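Long-range contacts in flavodoxin (Methanosarcina acetivorans C2A, PDB 5WID), which binds flavin mononucleotide and probably carries electrons between redox partners, as flavodoxins generally do: residues N23-K28 / D136-V141; M1-V6 / V30-I35; A50-S55 / I83-G88. One frame throughout, in Å; residues are numbered along the deposited sequence.

Contact 1 (N23-K28 / D136-V141)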
loop_
_atom_site.group_PDB
_atom_site.type_symbol
_atom_site.label_atom_id
_atom_site.label_comp_id
_atom_site.label_asym_id
_atom_site.label_seq_id
_atom_site.Cartn_x
_atom_site.Cartn_y
_atom_site.Cartn_z
ATOM N N ASN A 23 -1.849 -11.334 2.409
ATOM C CA ASN A 23 -2.086 -12.758 2.195
ATOM C C ASN A 23 -1.532 -13.202 0.846
ATOM O O ASN A 23 -0.954 -14.292 0.729
ATOM C CB ASN A 23 -3.587 -13.040 2.297
ATOM C CG ASN A 23 -3.941 -14.491 2.037
ATOM O OD1 ASN A 23 -4.282 -14.869 0.917
ATOM N ND2 ASN A 23 -3.895 -15.306 3.083
ATOM N N GLY A 24 -1.709 -12.375 -0.186
ATOM C CA GLY A 24 -1.163 -12.719 -1.489
ATOM C C GLY A 24 0.356 -12.743 -1.488
ATOM O O GLY A 24 0.971 -13.621 -2.099
ATOM N N ILE A 25 0.983 -11.782 -0.800
ATOM C CA ILE A 25 2.444 -11.780 -0.705
ATOM C C ILE A 25 2.922 -13.026 0.032
ATOM O O ILE A 25 3.855 -13.714 -0.411
ATOM C CB ILE A 25 2.947 -10.493 -0.022
ATOM C CG1 ILE A 25 2.613 -9.257 -0.860
ATOM C CG2 ILE A 25 4.468 -10.547 0.223
ATOM C CD1 ILE A 25 2.785 -7.955 -0.098
ATOM N N GLU A 26 2.278 -13.347 1.163
ATOM C CA GLU A 26 2.621 -14.567 1.909
ATOM C C GLU A 26 2.533 -15.806 1.031
ATOM O O GLU A 26 3.353 -16.726 1.154
ATOM C CB GLU A 26 1.680 -14.758 3.103
ATOM C CG GLU A 26 1.948 -13.892 4.304
ATOM C CD GLU A 26 0.817 -13.941 5.327
ATOM O OE1 GLU A 26 -0.180 -14.670 5.104
ATOM O OE2 GLU A 26 0.921 -13.238 6.353
ATOM N N SER A 27 1.509 -15.871 0.175
ATOM C CA SER A 27 1.259 -17.069 -0.617
ATOM C C SER A 27 2.409 -17.396 -1.559
ATOM O O SER A 27 2.499 -18.533 -2.040
ATOM C CB SER A 27 -0.047 -16.924 -1.407
ATOM O OG SER A 27 0.116 -16.124 -2.570
ATOM N N LYS A 28 3.292 -16.434 -1.829
ATOM C CA LYS A 28 4.448 -16.651 -2.687
ATOM C C LYS A 28 5.745 -16.731 -1.891
ATOM O O LYS A 28 6.829 -16.578 -2.462
ATOM C CB LYS A 28 4.532 -15.553 -3.749
ATOM C CG LYS A 28 3.304 -15.454 -4.644
ATOM C CD LYS A 28 2.811 -16.819 -5.073
ATOM C CE LYS A 28 3.445 -17.242 -6.372
ATOM N NZ LYS A 28 2.744 -18.408 -6.975
ATOM N N ASP A 136 1.396 -10.308 -7.199
ATOM C CA ASP A 136 2.221 -9.571 -8.153
ATOM C C ASP A 136 3.387 -8.878 -7.456
ATOM O O ASP A 136 4.503 -8.845 -7.987
ATOM C CB ASP A 136 1.385 -8.538 -8.919
ATOM C CG ASP A 136 0.369 -9.161 -9.872
ATOM O OD1 ASP A 136 0.461 -10.374 -10.184
ATOM O OD2 ASP A 136 -0.531 -8.411 -10.318
ATOM N N ILE A 137 3.141 -8.289 -6.282
ATOM C CA ILE A 137 4.223 -7.648 -5.531
ATOM C C ILE A 137 5.300 -8.668 -5.183
ATOM O O ILE A 137 6.501 -8.418 -5.353
ATOM C CB ILE A 137 3.678 -6.965 -4.266
ATOM C CG1 ILE A 137 2.809 -5.752 -4.620
ATOM C CG2 ILE A 137 4.839 -6.519 -3.370
ATOM C CD1 ILE A 137 2.027 -5.214 -3.399
ATOM N N ALA A 138 4.888 -9.832 -4.680
ATOM C CA ALA A 138 5.859 -10.862 -4.326
ATOM C C ALA A 138 6.675 -11.295 -5.540
ATOM O O ALA A 138 7.897 -11.471 -5.446
ATOM C CB ALA A 138 5.140 -12.059 -3.701
ATOM N N GLU A 139 6.026 -11.459 -6.693
ATOM C CA GLU A 139 6.758 -11.892 -7.883
ATOM C C GLU A 139 7.747 -10.830 -8.337
ATOM O O GLU A 139 8.854 -11.154 -8.788
ATOM C CB GLU A 139 5.773 -12.235 -8.999
ATOM C CG GLU A 139 5.022 -13.543 -8.755
ATOM C CD GLU A 139 5.969 -14.720 -8.564
ATOM O OE1 GLU A 139 6.999 -14.786 -9.271
ATOM O OE2 GLU A 139 5.696 -15.573 -7.697
ATOM N N LYS A 140 7.367 -9.559 -8.217
ATOM C CA LYS A 140 8.281 -8.469 -8.544
ATOM C C LYS A 140 9.482 -8.462 -7.608
ATOM O O LYS A 140 10.625 -8.287 -8.051
ATOM C CB LYS A 140 7.531 -7.135 -8.478
ATOM C CG LYS A 140 8.284 -5.950 -9.056
ATOM C CD LYS A 140 8.397 -6.039 -10.565
ATOM C CE LYS A 140 7.093 -5.637 -11.235
ATOM N NZ LYS A 140 7.234 -5.581 -12.719
ATOM N N VAL A 141 9.237 -8.655 -6.307
ATOM C CA VAL A 141 10.326 -8.720 -5.332
ATOM C C VAL A 141 11.290 -9.844 -5.687
ATOM O O VAL A 141 12.513 -9.656 -5.719
ATOM C CB VAL A 141 9.759 -8.895 -3.910
ATOM C CG1 VAL A 141 10.856 -9.314 -2.933
ATOM C CG2 VAL A 141 9.104 -7.609 -3.446
#

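Contact 2 (M1-V6 / V30-I35)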
loop_
_atom_site.group_PDB
_atom_site.type_symbol
_atom_site.label_atom_id
_atom_site.label_comp_id
_atom_site.label_asym_id
_atom_site.label_seq_id
_atom_site.Cartn_x
_atom_site.Cartn_y
_atom_site.Cartn_z
ATOM N N MET A 1 13.593 -12.065 1.311
ATOM C CA MET A 1 13.290 -10.655 1.084
ATOM C C MET A 1 11.958 -10.296 1.735
ATOM O O MET A 1 11.275 -11.175 2.261
ATOM C CB MET A 1 13.285 -10.349 -0.409
ATOM C CG MET A 1 14.696 -10.160 -0.965
ATOM S SD MET A 1 14.731 -9.870 -2.738
ATOM C CE MET A 1 14.006 -11.405 -3.317
ATOM N N LYS A 2 11.578 -9.016 1.698
ATOM C CA LYS A 2 10.589 -8.511 2.643
ATOM C C LYS A 2 9.741 -7.418 2.011
ATOM O O LYS A 2 10.259 -6.526 1.336
ATOM C CB LYS A 2 11.291 -7.976 3.900
ATOM C CG LYS A 2 10.377 -7.361 4.937
ATOM C CD LYS A 2 9.353 -8.359 5.432
ATOM C CE LYS A 2 8.697 -7.864 6.704
ATOM N NZ LYS A 2 8.592 -6.380 6.706
ATOM N N ALA A 3 8.430 -7.498 2.229
ATOM C CA ALA A 3 7.506 -6.461 1.805
ATOM C C ALA A 3 6.769 -5.930 3.022
ATOM O O ALA A 3 6.605 -6.633 4.024
ATOM C CB ALA A 3 6.488 -6.982 0.783
ATOM N N ILE A 4 6.309 -4.690 2.931
ATOM C CA ILE A 4 5.507 -4.098 3.990
ATOM C C ILE A 4 4.270 -3.474 3.355
ATOM O O ILE A 4 4.361 -2.843 2.298
ATOM C CB ILE A 4 6.324 -3.080 4.814
ATOM C CG1 ILE A 4 5.508 -2.514 5.973
ATOM C CG2 ILE A 4 6.861 -1.953 3.958
ATOM C CD1 ILE A 4 6.393 -2.228 7.185
ATOM N N VAL A 5 3.109 -3.723 3.958
ATOM C CA VAL A 5 1.831 -3.179 3.493
ATOM C C VAL A 5 1.336 -2.249 4.596
ATOM O O VAL A 5 0.965 -2.713 5.681
ATOM C CB VAL A 5 0.798 -4.274 3.194
ATOM C CG1 VAL A 5 -0.482 -3.642 2.625
ATOM C CG2 VAL A 5 1.375 -5.356 2.246
ATOM N N VAL A 6 1.360 -0.942 4.332
ATOM C CA VAL A 6 1.075 0.094 5.326
ATOM C C VAL A 6 -0.248 0.745 4.958
ATOM O O VAL A 6 -0.461 1.067 3.787
ATOM C CB VAL A 6 2.186 1.163 5.355
ATOM C CG1 VAL A 6 1.878 2.237 6.428
ATOM C CG2 VAL A 6 3.548 0.528 5.559
ATOM N N VAL A 30 7.169 -14.725 0.288
ATOM C CA VAL A 30 7.894 -13.496 0.572
ATOM C C VAL A 30 7.444 -13.021 1.945
ATOM O O VAL A 30 6.245 -13.026 2.239
ATOM C CB VAL A 30 7.643 -12.433 -0.514
ATOM C CG1 VAL A 30 8.151 -11.075 -0.080
ATOM C CG2 VAL A 30 8.298 -12.868 -1.824
ATOM N N ASP A 31 8.406 -12.670 2.799
ATOM C CA ASP A 31 8.079 -12.167 4.127
ATOM C C ASP A 31 7.312 -10.859 4.010
ATOM O O ASP A 31 7.605 -10.025 3.149
ATOM C CB ASP A 31 9.351 -11.947 4.947
ATOM C CG ASP A 31 10.041 -13.243 5.310
ATOM O OD1 ASP A 31 9.345 -14.271 5.444
ATOM O OD2 ASP A 31 11.280 -13.230 5.465
ATOM N N VAL A 32 6.314 -10.678 4.872
ATOM C CA VAL A 32 5.484 -9.481 4.791
ATOM C C VAL A 32 4.984 -9.122 6.179
ATOM O O VAL A 32 4.770 -9.988 7.033
ATOM C CB VAL A 32 4.308 -9.677 3.801
ATOM C CG1 VAL A 32 3.394 -10.783 4.270
ATOM C CG2 VAL A 32 3.523 -8.379 3.614
ATOM N N GLN A 33 4.817 -7.832 6.414
ATOM C CA GLN A 33 4.041 -7.394 7.561
ATOM C C GLN A 33 3.008 -6.390 7.086
ATOM O O GLN A 33 3.292 -5.540 6.238
ATOM C CB GLN A 33 4.938 -6.847 8.694
ATOM C CG GLN A 33 5.173 -5.368 8.791
ATOM C CD GLN A 33 6.286 -5.059 9.793
ATOM O OE1 GLN A 33 7.459 -4.953 9.425
ATOM N NE2 GLN A 33 5.922 -4.939 11.068
ATOM N N VAL A 34 1.788 -6.560 7.579
ATOM C CA VAL A 34 0.669 -5.680 7.278
ATOM C C VAL A 34 0.454 -4.852 8.529
ATOM O O VAL A 34 0.227 -5.412 9.612
ATOM C CB VAL A 34 -0.591 -6.477 6.907
ATOM C CG1 VAL A 34 -1.774 -5.535 6.675
ATOM C CG2 VAL A 34 -0.309 -7.343 5.675
ATOM N N ILE A 35 0.572 -3.537 8.409
ATOM C CA ILE A 35 0.687 -2.711 9.606
ATOM C C ILE A 35 0.076 -1.341 9.352
ATOM O O ILE A 35 0.236 -0.746 8.281
ATOM C CB ILE A 35 2.163 -2.623 10.056
ATOM C CG1 ILE A 35 2.290 -1.904 11.397
ATOM C CG2 ILE A 35 3.034 -2.000 8.976
ATOM C CD1 ILE A 35 3.637 -2.152 12.061
HETATM O O HOH W 1 13.572 -11.146 4.594
#

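Contact 3 (A50-S55 / I83-G88)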
loop_
_atom_site.group_PDB
_atom_site.type_symbol
_atom_site.label_atom_id
_atom_site.label_comp_id
_atom_site.label_asym_id
_atom_site.label_seq_id
_atom_site.Cartn_x
_atom_site.Cartn_y
_atom_site.Cartn_z
ATOM N N ALA A 50 9.797 -3.868 -0.955
ATOM C CA ALA A 50 8.576 -3.358 -1.564
ATOM C C ALA A 50 7.715 -2.749 -0.470
ATOM O O ALA A 50 7.606 -3.308 0.626
ATOM C CB ALA A 50 7.785 -4.464 -2.288
ATOM N N ILE A 51 7.112 -1.603 -0.770
ATOM C CA ILE A 51 6.268 -0.886 0.180
ATOM C C ILE A 51 4.957 -0.569 -0.520
ATOM O O ILE A 51 4.942 0.200 -1.491
ATOM C CB ILE A 51 6.931 0.407 0.686
ATOM C CG1 ILE A 51 8.257 0.085 1.379
ATOM C CG2 ILE A 51 5.978 1.157 1.631
ATOM C CD1 ILE A 51 9.161 1.320 1.610
ATOM N N ALA A 52 3.861 -1.149 -0.025
ATOM C CA ALA A 52 2.519 -0.839 -0.506
ATOM C C ALA A 52 1.861 0.084 0.512
ATOM O O ALA A 52 1.983 -0.138 1.721
ATOM C CB ALA A 52 1.688 -2.118 -0.690
ATOM N N VAL A 53 1.213 1.147 0.033
ATOM C CA VAL A 53 0.618 2.144 0.921
ATOM C C VAL A 53 -0.843 2.342 0.536
ATOM O O VAL A 53 -1.150 2.546 -0.644
ATOM C CB VAL A 53 1.375 3.481 0.863
ATOM C CG1 VAL A 53 0.686 4.537 1.734
ATOM C CG2 VAL A 53 2.837 3.294 1.327
ATOM N N GLY A 54 -1.728 2.299 1.530
ATOM C CA GLY A 54 -3.151 2.437 1.285
ATOM C C GLY A 54 -3.814 3.432 2.216
ATOM O O GLY A 54 -3.453 3.561 3.383
ATOM N N SER A 55 -4.804 4.139 1.672
ATOM C CA SER A 55 -5.622 5.049 2.460
ATOM C C SER A 55 -6.999 5.143 1.835
ATOM O O SER A 55 -7.142 5.077 0.610
ATOM C CB SER A 55 -5.014 6.461 2.535
ATOM O OG SER A 55 -5.866 7.343 3.250
ATOM N N ILE A 83 10.282 -1.017 -5.054
ATOM C CA ILE A 83 8.967 -1.350 -5.583
ATOM C C ILE A 83 7.911 -0.691 -4.711
ATOM O O ILE A 83 7.917 -0.844 -3.485
ATOM C CB ILE A 83 8.775 -2.871 -5.605
ATOM C CG1 ILE A 83 9.819 -3.542 -6.506
ATOM C CG2 ILE A 83 7.335 -3.219 -5.997
ATOM C CD1 ILE A 83 10.119 -4.982 -6.092
ATOM N N GLY A 84 7.007 0.053 -5.334
ATOM C CA GLY A 84 5.878 0.603 -4.606
ATOM C C GLY A 84 4.546 0.098 -5.129
ATOM O O GLY A 84 4.462 -0.373 -6.267
ATOM N N ALA A 85 3.502 0.187 -4.303
ATOM C CA ALA A 85 2.141 -0.118 -4.730
ATOM C C ALA A 85 1.193 0.776 -3.945
ATOM O O ALA A 85 1.473 1.144 -2.803
ATOM C CB ALA A 85 1.788 -1.600 -4.522
ATOM N N ALA A 86 0.060 1.120 -4.557
ATOM C CA ALA A 86 -0.870 2.073 -3.965
ATOM C C ALA A 86 -2.278 1.499 -4.013
ATOM O O ALA A 86 -2.663 0.894 -5.019
ATOM C CB ALA A 86 -0.814 3.425 -4.715
ATOM N N PHE A 87 -3.054 1.702 -2.938
ATOM C CA PHE A 87 -4.395 1.130 -2.885
ATOM C C PHE A 87 -5.274 1.913 -1.918
ATOM O O PHE A 87 -4.805 2.779 -1.176
ATOM C CB PHE A 87 -4.368 -0.360 -2.490
ATOM C CG PHE A 87 -3.886 -0.617 -1.073
ATOM C CD1 PHE A 87 -2.534 -0.640 -0.788
ATOM C CD2 PHE A 87 -4.795 -0.880 -0.049
ATOM C CE1 PHE A 87 -2.066 -0.882 0.512
ATOM C CE2 PHE A 87 -4.355 -1.131 1.251
ATOM C CZ PHE A 87 -2.989 -1.132 1.538
ATOM N N GLY A 88 -6.571 1.586 -1.930
ATOM C CA GLY A 88 -7.475 2.152 -0.934
ATOM C C GLY A 88 -8.944 1.948 -1.238
ATOM O O GLY A 88 -9.312 1.652 -2.374
#

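Contact 1 (N23-K28 / D136-V141)
K28 and E139 meet through folded side chains: the lysine bends at chi2 (-43°) and again at chi3 (-91°), the glutamate at chi2 (-57°), and the two cross so that the methylenes of K28 run past one oxygen of the carboxylate. This pairs two helices of the flavodoxin-like alpha/beta fold, 13-27 and 124-143, which lie beside each other on the same side of the central parallel sheet. The backbones come closest at I25 and A138, whose CA atoms are 5.1 Å apart, a spacing suited to the single methyl of the alanine. That methyl faces the end of helix 13-27: A138 CB lies 3.5 Å from K28 CB and 3.9 Å from I25 O. Deeper toward the sheet, I25 CD1 reaches I137 CG2 at 4.1 Å, the branch of one isoleucine slanting over that of the other. Beneath it I137 rests on A50 and A52 of strand 50-58 and on A85 of strand 83-90, and the apolar layer continues into the core. The solvent-facing side is polar but loosely paired. K28 NZ stays 4.2 Å from E139 OE2, too far for a salt bridge, and the same oxygen has a long, weak ion pair with K142, whose NZ also donates to K28 O. With an alanine here in place of K28 the methylenes beyond CB are gone, which would probably uncover the A138 methyl and leave the E139 carboxylate with less positive charge nearby. The closest approach of lysine to glutamate is made by carbon, with K28 CE 3.1 Å from E139 OE2.

Contact 2 (M1-V6 / V30-I35)
The K2 side chain leans over the backbone of strand 31-36, its CD 3.3 Å from D31 O. Beyond it NZ turns to Q33 OE1 (3.3 Å), tilted from the amide plane, while Q33 NE2 donates to E44. Next along this face, the I4 and Q33 side chains run side by side. I4 CG1 is anti to the backbone N (chi1 -177°), which leans it toward the neighbouring strand; CD1 beyond it fills the notch between Q33 CG, at 3.7 Å, and I35 CG2, at 3.8 Å. The other face is a row of small apolar bumps: V5 CG2 abuts V32 CG2 at 4.0 Å, V5 CB meets V34 CG2, and A3 beside V32 adds only a methyl. The hydrogen bonds of a parallel pair hold the register, the straightest from V5 N to Q33 O (2.9 Å, 173° at the hydrogen). The strands are the two arms of a beta-alpha-beta unit. Its helix 13-27 covers the valine face, with A18 under V5 and I25 under V32; L45 of helix 42-47 packs on I4 and V6 from the opposite face, and strand 50-58 bonds to the other edge of strand 2-8.

Contact 3 (A50-S55 / I83-G88)
A50 and I83 open a parallel pairing of strands 50-58 and 83-90 in the middle of the flavodoxin sheet, buried throughout. Five backbone hydrogen bonds tie the strands, from I51 N to I83 O at 2.9 Å through to S55 N to F87 O at 3.2 Å. Apolar contacts gather on the face carrying A50, A52 and A85: A50 CB meets I83 CB at 3.8 Å and A52 CB meets A85 CB at 3.9 Å, a shallow surface on which I137 of helix 124-143 settles. On the reverse face I100 of helix 96-106 packs on V53 and A86. The aromatic contact belongs to F87, whose CG sits between backbone N and carbonyl carbon (chi1 66°), swinging the ring back over the partner strand. Around the ring lie V5 of strand 2-8 and, on helix 13-27, M17 and the FMN-binding T14. G88 has backbone angles only glycine readily takes, and a CB there would also strike S55 O; at G54 a CB would strike F87 CE2 with the ring where it is. With no side chain in the way, G54 CA stands over the ring centre as a CH-pi contact, 3.5 Å from the F87 centroid and 9° off the normal.

In the fold
Contacts 2 and 3 belong to one sheet: the strands run side by side as 31-36, 2-8, 50-58, 83-90, with 2-8 bonded to 50-58. Contact 1 joins helices 13-27 and 124-143 over one face of that sheet. Centres of contacts 1 and 2 are about 9 Å apart, of 2 and 3 about 11 Å, of 1 and 3 about 13 Å. Along the chain contact 2 closes before contact 3 opens, whereas contact 1 interleaves with contact 2 and spans the whole of contact 3. FMN-binding residues cluster at C-terminal strand ends: 9-14 after 2-8, S56, T57, Y59 and Y60 at and just beyond the end of 50-58, 91-94 after 83-90; these pairings probably space the flavin-binding loops.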